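Local coordinates for protein diguanylate cyclase (PDB 5M3C) that joins a GGDEF domain, holding guanosine-5'-triphosphate and calcium in this structure, to an EAL domain that carries a calcium ion of its own, at residues G254-L259 with E419-K424; E27-S32 with D135-P140; K355-G360 with P365-I370. One frame throughout, in Å; residues are numbered along the deposited sequence.

In the fold
From the N terminus, the chain first closes contact 2, which brings the end of helix 14-31 near the turn between strand 119-132 and helix 139-155 in the GGDEF domain. That loop is complete before either of the others opens. Farther on, in the EAL domain, residues 254-259 open contact 1, which closes only near the C terminus, when helix 418-425 comes back to the end of helix 238-259. Within this excursion lies contact 3, which pairs the short helical segment and turn at 355-360 with the start of helix 365-380. No two contacts touch or cross; the centres of contacts 1 and 2 are about 65 Å apart, those of contacts 1 and 3 about 34 Å.

Contact 1: residues G254-L259 with E419-K424; sequences GEWQKL and ELFASK
Trp-256, on the last turns of helix 238-259, extends its indole to Phe-421 and Ala-422, neighbouring residues on the C-terminal helix 418-425. Along that helix, the first turn is held by the bond from Ser-423 N to Glu-419 O. Phe-421 is the first to touch. Its CG stands anti to the backbone N (chi1 -176°), which carries the ring outward from the helix, so that its side chain crosses that of Trp-256 at about a right angle and CD2 comes to 3.8 Å from Trp-256 CH2. CZ2 of Trp-256 is the next nearest, at 4.1 Å from the same CD2, so it is the far end of the six-membered ring that meets the phenyl. The two rings are inclined by 33° with their centroids 5.5 Å apart, an oblique pair that is neither a stack nor a T-shape. One residue on, Ala-422 directs its methyl at the pyrrole side of the indole, CB lying 4.1 Å from Trp-256 NE1. Tyr-195, on strand 192-200, meets Trp-256 edge-to-face and also touches Phe-421, while His-260 touches both Trp-256 and Ala-422. The indole is thereby built into an aromatic cluster where two outer helices of the EAL barrel, a modified TIM barrel, pack beside one of its strands. No hydrogen bond or salt bridge joins residues 254-259 to 419-424; their attachment here is apolar and aromatic, and rests on the shape and burial of the rings.

Contact 2: residues E27-S32 with D135-P140; sequences EAREES and DGDDAP
Arg-29 and Asp-137 make the whole of this contact, a salt bridge on the surface of the GGDEF domain between the end of helix 14-31 and the turn that precedes helix 139-155. The arginine leaves its helix with CG anti to the carbonyl carbon (chi1 -66°) and then runs extended from CG to NE, long enough to span backbones whose nearest CA atoms, those of Arg-29 and Asp-137, are 8.5 Å apart. Its NE-H is directed at Asp-137 OD2, which lies at the guanidinium edge and in its plane; the bond is fairly straight at 158° but weak, with NE and OD2 3.4 Å apart. OD1 of Asp-137 is only slightly farther from Arg-29 NE, at 3.6 Å. Because the carboxylate stands nearly perpendicular to the guanidinium, at 86°, the two groups do not form the coplanar, two-bond pairing that arginine and aspartate can make. The other polar end of the arginine is engaged within its own helix, where NH1 forms a salt bridge with Asp-26.

Firmer packing lies beneath this solvent-facing side. Ala-139 is buried and its side chain touches Leu-21 and Asn-22, farther back along helix 14-31, which brings the two helices together. The turn has its own ties as well: Asp-135 accepts a hydrogen bond from Leu-131 N through OD2, and Asp-138 is bonded through OD1 to Thr-141. Arg-29, shared by Asp-26 and Asp-137 and exposed, probably contributes mainly electrostatic attraction here, a long and adaptable bridge that partly balances the acidic turn without fixing its geometry.

Contact 3: residues K355-G360 with P365-I370; sequences KSFIRG and PHDAAI
Phe-357 and Ile-370 meet through a CH-pi contact, with the isoleucine CG2 methyl set over the centre of the phenyl ring at 3.7 Å from its centroid. The approach is only 10° off the ring normal. Ile-370 holds CG2 anti to its backbone N, and this sends its two branches different ways: CG2 to the phenylalanine, CG1 over the rim of one face of the His-366 imidazole. Phe-357 has CG beside its backbone N and anti to the carbonyl carbon, which sets the ring between Ile-370 CG2 and, on the opposite face, OG of Ser-356, 3.7 Å above the plane; the hydrogen-bond partner of this hydroxyl is Asp-354. Asp-367 occupies the ring's edge. Its carboxylate, turned 88° from the phenyl plane, places OD1 3.9 Å from Phe-357 CD1, and its other oxygen, OD2, faces the turn, 3.6 Å from Gly-360 CA. With chi1 at -77°, CG of Asp-367 lies anti to the carbonyl carbon, and the group reaches across to the preceding turn. The backbone N of Asp-367 is itself bonded to Asp-364 OD1 at the helix start. His-366 and Ile-370 also meet the second subunit, through Ser-341 and Leu-340 of that chain respectively. The arrangement belongs to the beta-alpha-beta crossover of a TIM-like barrel, here the link from strand 350-353 through helix 365-380 to the parallel strand 384-387.

Contact 1: residues G254-L259 with E419-K424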
# COMPACT_ATOMS: atom_id res chain seq x y z
N GLY B 254 25.25 15.53 22.83
CA GLY B 254 26.28 15.20 23.82
C GLY B 254 26.92 16.46 24.36
O GLY B 254 26.89 16.72 25.57
N GLU B 255 27.49 17.25 23.45
CA GLU B 255 28.09 18.53 23.83
C GLU B 255 27.12 19.33 24.70
O GLU B 255 27.52 19.93 25.70
CB GLU B 255 28.46 19.34 22.58
N TRP B 256 25.85 19.32 24.33
CA TRP B 256 24.83 20.05 25.09
C TRP B 256 24.52 19.41 26.43
O TRP B 256 24.12 20.09 27.36
CB TRP B 256 23.54 20.18 24.28
CG TRP B 256 23.60 21.26 23.26
CD1 TRP B 256 24.43 22.34 23.25
CD2 TRP B 256 22.76 21.39 22.10
NE1 TRP B 256 24.17 23.13 22.15
CE2 TRP B 256 23.16 22.56 21.43
CE3 TRP B 256 21.73 20.61 21.56
CZ2 TRP B 256 22.55 22.98 20.25
CZ3 TRP B 256 21.13 21.04 20.39
CH2 TRP B 256 21.54 22.21 19.75
N GLN B 257 24.70 18.09 26.53
CA GLN B 257 24.48 17.42 27.81
C GLN B 257 25.43 17.97 28.84
O GLN B 257 25.05 18.21 29.99
CB GLN B 257 24.68 15.91 27.69
CG GLN B 257 23.43 15.15 27.28
CD GLN B 257 23.40 13.74 27.84
OE1 GLN B 257 24.37 13.27 28.43
NE2 GLN B 257 22.26 13.07 27.67
N LYS B 258 26.68 18.16 28.42
CA LYS B 258 27.71 18.69 29.30
C LYS B 258 27.43 20.14 29.63
O LYS B 258 27.22 20.51 30.79
CB LYS B 258 29.08 18.58 28.63
CG LYS B 258 29.29 17.28 27.88
CD LYS B 258 30.74 16.83 27.96
CE LYS B 258 30.83 15.33 28.18
NZ LYS B 258 31.97 14.97 29.06
N LEU B 259 27.41 20.98 28.60
CA LEU B 259 27.26 22.42 28.77
C LEU B 259 25.97 22.77 29.49
O LEU B 259 25.99 23.25 30.62
CB LEU B 259 27.31 23.12 27.40
N GLU B 419 24.08 27.73 17.90
CA GLU B 419 24.41 28.84 18.80
C GLU B 419 23.15 29.60 19.22
O GLU B 419 22.93 29.84 20.41
CB GLU B 419 25.38 29.81 18.13
CG GLU B 419 26.85 29.54 18.41
CD GLU B 419 27.38 28.29 17.73
OE1 GLU B 419 28.59 28.00 17.88
OE2 GLU B 419 26.61 27.61 17.03
N LEU B 420 22.35 29.96 18.23
CA LEU B 420 21.14 30.75 18.47
C LEU B 420 20.15 29.96 19.33
O LEU B 420 19.51 30.50 20.22
CB LEU B 420 20.49 31.14 17.15
CG LEU B 420 19.79 32.51 17.12
CD1 LEU B 420 18.76 32.55 16.01
CD2 LEU B 420 19.15 32.84 18.46
N PHE B 421 20.03 28.66 19.04
CA PHE B 421 19.18 27.79 19.82
C PHE B 421 19.63 27.80 21.28
O PHE B 421 18.86 28.17 22.18
CB PHE B 421 19.24 26.36 19.28
CG PHE B 421 18.30 25.41 19.96
CD1 PHE B 421 16.95 25.42 19.67
CD2 PHE B 421 18.77 24.51 20.90
CE1 PHE B 421 16.08 24.55 20.30
CE2 PHE B 421 17.91 23.63 21.54
CZ PHE B 421 16.56 23.66 21.23
N ALA B 422 20.88 27.41 21.49
CA ALA B 422 21.45 27.32 22.83
C ALA B 422 21.28 28.63 23.59
O ALA B 422 21.00 28.63 24.79
CB ALA B 422 22.93 26.95 22.75
N SER B 423 21.45 29.75 22.90
CA SER B 423 21.31 31.06 23.51
C SER B 423 19.85 31.44 23.78
O SER B 423 19.57 32.28 24.64
CB SER B 423 21.98 32.14 22.65
OG SER B 423 21.37 33.41 22.83
N LYS B 424 18.91 30.82 23.06
CA LYS B 424 17.51 31.23 23.17
C LYS B 424 16.62 30.29 23.99
O LYS B 424 15.59 30.72 24.51
CB LYS B 424 16.90 31.44 21.78
CG LYS B 424 15.46 31.91 21.83
CD LYS B 424 15.18 33.03 20.82
CE LYS B 424 13.86 33.72 21.13
NZ LYS B 424 13.70 34.99 20.37

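Contact 2: residues E27-S32 with D135-P140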
# COMPACT_ATOMS: atom_id res chain seq x y z
N GLU B 27 19.79 15.04 -46.76
CA GLU B 27 18.59 14.66 -47.49
C GLU B 27 17.36 15.35 -46.90
O GLU B 27 16.50 15.84 -47.63
CB GLU B 27 18.39 13.14 -47.45
CG GLU B 27 19.41 12.36 -48.26
CD GLU B 27 19.28 10.86 -48.05
OE1 GLU B 27 18.33 10.42 -47.37
OE2 GLU B 27 20.15 10.11 -48.56
N ALA B 28 17.29 15.38 -45.57
CA ALA B 28 16.16 16.01 -44.88
C ALA B 28 15.97 17.47 -45.29
O ALA B 28 14.85 17.92 -45.50
CB ALA B 28 16.34 15.90 -43.38
N ARG B 29 17.07 18.22 -45.40
CA ARG B 29 17.00 19.64 -45.77
C ARG B 29 16.36 19.82 -47.14
O ARG B 29 15.36 20.52 -47.28
CB ARG B 29 18.39 20.28 -45.77
CG ARG B 29 19.05 20.35 -44.40
CD ARG B 29 20.29 21.21 -44.42
NE ARG B 29 21.23 20.82 -43.38
CZ ARG B 29 22.31 20.06 -43.58
NH1 ARG B 29 22.60 19.62 -44.80
NH2 ARG B 29 23.11 19.75 -42.57
N GLU B 30 16.96 19.20 -48.15
CA GLU B 30 16.46 19.31 -49.52
C GLU B 30 15.06 18.71 -49.64
O GLU B 30 14.11 19.41 -49.98
CB GLU B 30 17.42 18.61 -50.49
N GLU B 31 14.94 17.42 -49.34
CA GLU B 31 13.68 16.70 -49.49
C GLU B 31 12.58 17.18 -48.53
O GLU B 31 11.42 16.81 -48.68
CB GLU B 31 13.90 15.20 -49.31
CG GLU B 31 14.26 14.47 -50.60
CD GLU B 31 13.08 14.31 -51.53
OE1 GLU B 31 11.93 14.36 -51.04
OE2 GLU B 31 13.29 14.11 -52.74
N SER B 32 12.95 18.01 -47.56
CA SER B 32 11.99 18.55 -46.60
C SER B 32 11.20 17.44 -45.92
O SER B 32 9.97 17.39 -46.01
CB SER B 32 11.02 19.52 -47.29
OG SER B 32 10.10 18.82 -48.11
N ASP B 135 13.86 19.68 -33.44
CA ASP B 135 14.69 19.77 -32.25
C ASP B 135 16.17 19.97 -32.58
O ASP B 135 17.01 19.90 -31.69
CB ASP B 135 14.53 18.50 -31.41
CG ASP B 135 13.08 18.17 -31.13
OD1 ASP B 135 12.26 19.10 -31.01
OD2 ASP B 135 12.76 16.97 -31.01
N GLY B 136 16.48 20.22 -33.85
CA GLY B 136 17.86 20.47 -34.26
C GLY B 136 18.11 20.13 -35.72
O GLY B 136 17.39 19.32 -36.30
N ASP B 137 19.12 20.76 -36.30
CA ASP B 137 19.46 20.53 -37.70
C ASP B 137 20.90 20.06 -37.90
O ASP B 137 21.38 19.97 -39.03
CB ASP B 137 19.24 21.80 -38.52
CG ASP B 137 19.44 21.57 -40.01
OD1 ASP B 137 19.00 20.51 -40.51
OD2 ASP B 137 20.03 22.44 -40.68
N ASP B 138 21.59 19.75 -36.80
CA ASP B 138 22.93 19.16 -36.89
C ASP B 138 23.10 18.01 -35.91
O ASP B 138 22.35 17.89 -34.94
CB ASP B 138 24.02 20.22 -36.67
CG ASP B 138 24.04 20.75 -35.26
OD1 ASP B 138 22.96 21.09 -34.73
OD2 ASP B 138 25.14 20.84 -34.67
N ALA B 139 24.11 17.17 -36.16
CA ALA B 139 24.30 15.92 -35.42
C ALA B 139 24.48 16.10 -33.91
O ALA B 139 23.80 15.45 -33.12
CB ALA B 139 25.47 15.15 -36.01
N PRO B 140 25.43 16.97 -33.51
CA PRO B 140 25.71 17.17 -32.08
C PRO B 140 24.50 17.57 -31.25
O PRO B 140 24.28 17.02 -30.17
CB PRO B 140 26.76 18.29 -32.09
CG PRO B 140 27.40 18.22 -33.44
CD PRO B 140 26.31 17.77 -34.37

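Contact 3: residues K355-G360 with P365-I370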
# COMPACT_ATOMS: atom_id res chain seq x y z
N LYS B 355 1.05 18.16 9.61
CA LYS B 355 0.89 19.61 9.56
C LYS B 355 -0.39 20.04 8.84
O LYS B 355 -0.84 21.18 8.99
CB LYS B 355 2.10 20.24 8.87
N SER B 356 -0.97 19.14 8.05
CA SER B 356 -2.15 19.47 7.26
C SER B 356 -3.39 19.68 8.14
O SER B 356 -4.23 20.55 7.86
CB SER B 356 -2.42 18.38 6.22
OG SER B 356 -2.70 17.14 6.84
N PHE B 357 -3.51 18.89 9.20
CA PHE B 357 -4.68 18.95 10.08
C PHE B 357 -4.59 20.10 11.08
O PHE B 357 -5.61 20.61 11.53
CB PHE B 357 -4.85 17.64 10.84
CG PHE B 357 -4.90 16.43 9.95
CD1 PHE B 357 -5.91 16.29 9.01
CD2 PHE B 357 -3.94 15.44 10.06
CE1 PHE B 357 -5.96 15.18 8.19
CE2 PHE B 357 -3.99 14.32 9.24
CZ PHE B 357 -5.00 14.19 8.31
N ILE B 358 -3.37 20.48 11.43
CA ILE B 358 -3.16 21.50 12.45
C ILE B 358 -3.13 22.91 11.86
O ILE B 358 -3.36 23.89 12.57
CB ILE B 358 -1.88 21.22 13.24
CG1 ILE B 358 -2.12 20.05 14.19
CG2 ILE B 358 -1.45 22.44 14.04
CD1 ILE B 358 -0.85 19.40 14.70
N ARG B 359 -2.85 23.01 10.56
CA ARG B 359 -2.78 24.31 9.90
C ARG B 359 -4.16 24.89 9.60
O ARG B 359 -4.28 26.07 9.24
CB ARG B 359 -1.95 24.22 8.62
CG ARG B 359 -0.45 24.29 8.84
N GLY B 360 -5.20 24.08 9.75
CA GLY B 360 -6.57 24.54 9.51
C GLY B 360 -7.28 24.96 10.79
O GLY B 360 -8.34 25.58 10.75
N PRO B 365 -13.76 22.68 10.05
CA PRO B 365 -14.45 21.69 10.88
C PRO B 365 -13.84 20.30 10.76
O PRO B 365 -13.71 19.59 11.76
CB PRO B 365 -15.89 21.69 10.32
CG PRO B 365 -15.93 22.69 9.22
CD PRO B 365 -14.52 23.03 8.84
N HIS B 366 -13.46 19.92 9.54
CA HIS B 366 -12.90 18.60 9.27
C HIS B 366 -11.56 18.40 9.98
O HIS B 366 -11.35 17.40 10.66
CB HIS B 366 -12.72 18.41 7.77
CG HIS B 366 -11.99 17.15 7.40
ND1 HIS B 366 -12.64 15.94 7.24
CD2 HIS B 366 -10.68 16.91 7.16
CE1 HIS B 366 -11.75 15.01 6.92
NE2 HIS B 366 -10.56 15.57 6.86
N ASP B 367 -10.66 19.36 9.80
CA ASP B 367 -9.33 19.28 10.41
C ASP B 367 -9.42 19.22 11.93
O ASP B 367 -8.55 18.64 12.58
CB ASP B 367 -8.47 20.47 9.98
CG ASP B 367 -7.93 20.32 8.56
OD1 ASP B 367 -8.17 19.27 7.93
OD2 ASP B 367 -7.25 21.26 8.08
N ALA B 368 -10.46 19.83 12.49
CA ALA B 368 -10.68 19.79 13.93
C ALA B 368 -11.05 18.38 14.36
O ALA B 368 -10.49 17.84 15.31
CB ALA B 368 -11.77 20.77 14.32
N ALA B 369 -12.00 17.78 13.64
CA ALA B 369 -12.49 16.44 13.95
C ALA B 369 -11.35 15.42 13.94
O ALA B 369 -11.23 14.60 14.85
CB ALA B 369 -13.56 16.03 12.95
N ILE B 370 -10.53 15.49 12.90
CA ILE B 370 -9.40 14.58 12.76
C ILE B 370 -8.36 14.78 13.85
O ILE B 370 -7.87 13.82 14.42
CB ILE B 370 -8.71 14.75 11.39
CG1 ILE B 370 -9.71 14.54 10.26
CG2 ILE B 370 -7.54 13.80 11.26
CD1 ILE B 370 -10.53 13.27 10.39